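Local coordinates for protein peptidoglycan-N-acetylglucosamine deacetylase BC_1960 (Bacillus cereus, PDB 4L1G) that removes the N-acetyl group from N-acetylglucosamine residues of peptidoglycan, a zinc-dependent hydrolysis that releases acetate, and also acts on soluble chitin substrates and N-acetylchitooligomers, at residues Gly129-Thr132 with Tyr133-Asn137; Asn178-Lys181 with Trp182-Gln186. All blocks are in the same frame, centred on the assembly; numbering follows the deposited sequence.

Interaction 1: residues Gly129-Thr132 with Tyr133-Asn137; sequences GNHT and YSHPN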
loop_
_atom_site.group_PDB
_atom_site.type_symbol
_atom_site.label_atom_id
_atom_site.label_comp_id
_atom_site.label_asym_id
_atom_site.label_seq_id
_atom_site.Cartn_x
_atom_site.Cartn_y
_atom_site.Cartn_z
ATOM N N GLY A 129 3.154 4.463 3.531
ATOM C CA GLY A 129 3.178 3.370 4.485
ATOM C C GLY A 129 4.549 2.724 4.574
ATOM O O GLY A 129 5.393 2.912 3.699
ATOM N N ASN A 130 4.760 1.954 5.636
ATOM C CA ASN A 130 6.029 1.273 5.878
ATOM C C ASN A 130 6.013 -0.141 5.295
ATOM O O ASN A 130 5.209 -0.973 5.702
ATOM C CB ASN A 130 6.300 1.234 7.389
ATOM C CG ASN A 130 7.699 0.745 7.735
ATOM O OD1 ASN A 130 8.266 -0.113 7.059
ATOM N ND2 ASN A 130 8.258 1.289 8.811
ATOM N N HIS A 131 6.915 -0.418 4.357
ATOM C CA HIS A 131 6.956 -1.724 3.699
ATOM C C HIS A 131 8.228 -2.511 4.033
ATOM O O HIS A 131 8.654 -3.368 3.256
ATOM C CB HIS A 131 6.832 -1.547 2.183
ATOM C CG HIS A 131 6.342 -2.766 1.466
ATOM N ND1 HIS A 131 5.252 -3.496 1.894
ATOM C CD2 HIS A 131 6.785 -3.378 0.342
ATOM C CE1 HIS A 131 5.049 -4.506 1.069
ATOM N NE2 HIS A 131 5.966 -4.460 0.119
ATOM N N THR A 132 8.799 -2.230 5.205
ATOM C CA THR A 132 10.119 -2.720 5.635
ATOM C C THR A 132 11.261 -2.112 4.826
ATOM O O THR A 132 11.037 -1.381 3.861
ATOM C CB THR A 132 10.273 -4.271 5.627
ATOM O OG1 THR A 132 10.523 -4.728 4.291
ATOM C CG2 THR A 132 9.043 -4.961 6.208
ATOM N N TYR A 133 12.488 -2.426 5.234
ATOM C CA TYR A 133 13.673 -1.837 4.628
ATOM C C TYR A 133 14.128 -2.558 3.364
ATOM O O TYR A 133 14.286 -1.935 2.317
ATOM C CB TYR A 133 14.822 -1.778 5.640
ATOM C CG TYR A 133 16.077 -1.148 5.086
ATOM C CD1 TYR A 133 16.193 0.231 4.975
ATOM C CD2 TYR A 133 17.147 -1.933 4.667
ATOM C CE1 TYR A 133 17.340 0.815 4.463
ATOM C CE2 TYR A 133 18.297 -1.358 4.155
ATOM C CZ TYR A 133 18.385 0.014 4.056
ATOM O OH TYR A 133 19.525 0.592 3.547
ATOM N N SER A 134 14.342 -3.866 3.459
ATOM C CA SER A 134 14.897 -4.615 2.333
ATOM C C SER A 134 14.002 -5.758 1.858
ATOM O O SER A 134 14.480 -6.709 1.237
ATOM C CB SER A 134 16.296 -5.141 2.671
ATOM O OG SER A 134 16.267 -5.954 3.831
ATOM N N HIS A 135 12.710 -5.659 2.156
ATOM C CA HIS A 135 11.717 -6.615 1.667
ATOM C C HIS A 135 12.020 -8.084 2.003
ATOM O O HIS A 135 12.003 -8.934 1.112
ATOM C CB HIS A 135 11.568 -6.456 0.148
ATOM C CG HIS A 135 10.253 -6.924 -0.391
ATOM N ND1 HIS A 135 10.053 -8.204 -0.861
ATOM C CD2 HIS A 135 9.075 -6.276 -0.554
ATOM C CE1 HIS A 135 8.806 -8.328 -1.281
ATOM N NE2 HIS A 135 8.192 -7.172 -1.105
ATOM N N PRO A 136 12.297 -8.398 3.281
ATOM C CA PRO A 136 12.515 -9.817 3.566
ATOM C C PRO A 136 11.204 -10.514 3.908
ATOM O O PRO A 136 10.212 -9.845 4.203
ATOM C CB PRO A 136 13.404 -9.774 4.804
ATOM C CG PRO A 136 12.922 -8.568 5.537
ATOM C CD PRO A 136 12.510 -7.565 4.481
ATOM N N ASN A 137 11.202 -11.842 3.864
ATOM C CA ASN A 137 10.060 -12.623 4.318
ATOM C C ASN A 137 10.039 -12.618 5.839
ATOM O O ASN A 137 10.801 -13.345 6.476
ATOM C CB ASN A 137 10.156 -14.057 3.792
ATOM C CG ASN A 137 8.928 -14.894 4.117
ATOM O OD1 ASN A 137 8.146 -14.563 5.008
ATOM N ND2 ASN A 137 8.763 -15.997 3.396
#
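The imidazoles of H131 and H135 meet obliquely. Their centroids are 5.3 Å apart and the planes are turned 60° against each other. On the H135 ring the contact lies at the edge, close to the ring plane, where its CD2 is 3.7 Å from H131 NE2; the approach to the H131 ring is oblique. H131 NE2 and H135 NE2 lie 3.7 Å apart. Beyond the segments, H135 also makes an edge-to-face pair with Y172.

Both side chains run with CG anti to the backbone N, and the ends of the two rings come near each other. T132 braces the turn between them. With chi1 at 80°, OG1 is wedged between its own N and carbonyl carbon. There it gives a short 2.5 Å hydrogen bond to H131 O, in the carbonyl plane on a lone pair, and accepts a weak, bent one from H135 N (3.2 Å, 131° at the hydrogen). P136 CD lies alongside, 3.5 Å from T132 OG1. Two residues before T132, N130 OD1 accepts from T132 N at 2.9 Å, nearly head-on to the amide C=O, forming an Asx turn at the end of strand 127-130. Q149 OE1 of helix 143-161 accepts from both Y133 N and S134 N.

This is the H-T-x-x-H zinc motif of the polysaccharide deacetylases: H131 and H135 bind the metal together with D81. Because H131 ND1 is occupied, if weakly, by R169 O, NE2 is probably the nitrogen that H131 offers to zinc. T132, bonded to the backbone of both ligands (weakly to H135), is placed to act as a second-shell residue and may help to hold the turn between them.

Interaction 2: residues Asn178-Lys181 with Trp182-Gln186; sequences NQLK and WATEQ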
loop_
_atom_site.group_PDB
_atom_site.type_symbol
_atom_site.label_atom_id
_atom_site.label_comp_id
_atom_site.label_asym_id
_atom_site.label_seq_id
_atom_site.Cartn_x
_atom_site.Cartn_y
_atom_site.Cartn_z
ATOM N N ASN A 178 3.269 -12.566 16.925
ATOM C CA ASN A 178 4.046 -11.735 17.840
ATOM C C ASN A 178 4.523 -10.449 17.181
ATOM O O ASN A 178 4.650 -9.414 17.834
ATOM C CB ASN A 178 5.231 -12.515 18.412
ATOM C CG ASN A 178 4.811 -13.512 19.472
ATOM O OD1 ASN A 178 3.794 -13.327 20.143
ATOM N ND2 ASN A 178 5.590 -14.577 19.628
ATOM N N GLN A 179 4.786 -10.525 15.881
ATOM C CA GLN A 179 5.161 -9.351 15.109
ATOM C C GLN A 179 3.974 -8.406 15.018
ATOM O O GLN A 179 4.115 -7.193 15.165
ATOM C CB GLN A 179 5.613 -9.763 13.710
ATOM C CG GLN A 179 6.866 -10.627 13.693
ATOM C CD GLN A 179 7.162 -11.185 12.313
ATOM O OE1 GLN A 179 6.295 -11.203 11.444
ATOM N NE2 GLN A 179 8.393 -11.641 12.109
ATOM N N LEU A 180 2.800 -8.980 14.783
ATOM C CA LEU A 180 1.569 -8.211 14.692
ATOM C C LEU A 180 1.205 -7.633 16.056
ATOM O O LEU A 180 0.704 -6.513 16.154
ATOM C CB LEU A 180 0.443 -9.100 14.165
ATOM C CG LEU A 180 -0.931 -8.478 13.919
ATOM C CD1 LEU A 180 -0.819 -7.227 13.059
ATOM C CD2 LEU A 180 -1.843 -9.502 13.262
ATOM N N LYS A 181 1.472 -8.404 17.106
ATOM C CA LYS A 181 1.206 -7.968 18.473
ATOM C C LYS A 181 2.069 -6.767 18.846
ATOM O O LYS A 181 1.578 -5.801 19.430
ATOM C CB LYS A 181 1.441 -9.120 19.452
ATOM C CG LYS A 181 1.303 -8.745 20.919
ATOM C CD LYS A 181 1.420 -9.978 21.802
ATOM C CE LYS A 181 1.516 -9.613 23.277
ATOM N NZ LYS A 181 2.788 -8.907 23.612
ATOM N N TRP A 182 3.352 -6.831 18.502
ATOM C CA TRP A 182 4.268 -5.721 18.750
ATOM C C TRP A 182 3.839 -4.462 18.000
ATOM O O TRP A 182 3.836 -3.369 18.564
ATOM C CB TRP A 182 5.698 -6.104 18.364
ATOM C CG TRP A 182 6.697 -5.002 18.578
ATOM C CD1 TRP A 182 7.306 -4.662 19.753
ATOM C CD2 TRP A 182 7.204 -4.098 17.587
ATOM N NE1 TRP A 182 8.159 -3.601 19.556
ATOM C CE2 TRP A 182 8.117 -3.239 18.235
ATOM C CE3 TRP A 182 6.975 -3.932 16.218
ATOM C CZ2 TRP A 182 8.799 -2.228 17.559
ATOM C CZ3 TRP A 182 7.654 -2.928 15.548
ATOM C CH2 TRP A 182 8.555 -2.090 16.220
ATOM N N ALA A 183 3.472 -4.622 16.732
ATOM C CA ALA A 183 3.040 -3.497 15.906
ATOM C C ALA A 183 1.797 -2.814 16.471
ATOM O O ALA A 183 1.708 -1.583 16.493
ATOM C CB ALA A 183 2.788 -3.956 14.480
ATOM N N THR A 184 0.840 -3.619 16.921
ATOM C CA THR A 184 -0.367 -3.096 17.550
ATOM C C THR A 184 -0.021 -2.297 18.806
ATOM O O THR A 184 -0.544 -1.202 19.020
ATOM C CB THR A 184 -1.340 -4.230 17.922
ATOM O OG1 THR A 184 -1.632 -5.011 16.758
ATOM C CG2 THR A 184 -2.640 -3.663 18.484
ATOM N N GLU A 185 0.870 -2.847 19.627
ATOM C CA GLU A 185 1.297 -2.183 20.855
ATOM C C GLU A 185 2.037 -0.882 20.562
ATOM O O GLU A 185 2.013 0.050 21.363
ATOM C CB GLU A 185 2.174 -3.112 21.696
ATOM C CG GLU A 185 1.426 -4.296 22.288
ATOM C CD GLU A 185 2.347 -5.298 22.956
ATOM O OE1 GLU A 185 1.831 -6.243 23.590
ATOM O OE2 GLU A 185 3.586 -5.144 22.846
ATOM N N GLN A 186 2.687 -0.823 19.405
ATOM C CA GLN A 186 3.450 0.357 19.017
ATOM C C GLN A 186 2.613 1.349 18.216
ATOM O O GLN A 186 3.154 2.262 17.595
ATOM C CB GLN A 186 4.695 -0.050 18.227
ATOM C CG GLN A 186 5.710 -0.821 19.049
ATOM C CD GLN A 186 6.257 -0.001 20.200
ATOM O OE1 GLN A 186 6.516 1.193 20.055
ATOM N NE2 GLN A 186 6.430 -0.637 21.353
#
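K181 and E185, one helical turn apart, form a salt bridge on the exposed side: K181 NZ lies 2.8 Å from E185 OE1. The lysine runs extended to CE and then bends at chi4 (-67°), which brings its ammonium across to the carboxylate. It meets OE1 on the syn side, 31° out of the carboxylate plane. CE of K181 is also close, 3.4 Å from E185 OE1, and E185 CG passes 3.2 Å from K181 O.

Backbone bonds follow the i to i+4 pattern of an alpha helix, W182 N to N178 O at 3.0 Å and A183 N to Q179 O at 3.1 Å, with the T184 and E185 amides continuing it. Residues 178-185 belong to helix 177-185, one of the outer helices of the deformed alpha/beta barrel of the NodB homology domain; its inner side, with L180 and A183, packs on I190 of strand 189-191, and W182 touches I151 of helix 143-161.

A side-chain hydroxyl adds to the backbone set. T184 OG1, placed beside its own N, donates to L180 O at 2.8 Å, so that this carbonyl is gripped by two donors, the hydroxyl and T184 N, from opposite faces of its plane. The same hydroxyl is also bonded to A63 N.

The W182 indole is met on several sides. Q186 CG lies 3.5 Å above one face, offset toward the rim, just where the chain leaves helical geometry; Q179 O sits at the indole edge, and R147 makes a cation-pi contact with the ring.

In the fold
Interaction 1 lies in the zinc site, its H131 side chain about 3 Å from those of D81 and of D80, the predicted proton acceptor; an acetate ion, probably from the crystallisation liquor though it may mark the pocket, is bound about 4 Å from the side chain of H135. Interaction 2 is away from the annotated sites, about 19 Å from the centre of the chain against 11 Å for interaction 1. Their centres are 15 Å apart and their nearest atoms about 6 Å, without touching. Helix 143-161 joins them: Q149 and T153 border 129-137, while Y146 and I151 meet 178-186. A second tie is the bond from Q179 NE2 to L138 O, the residue directly after interaction 1.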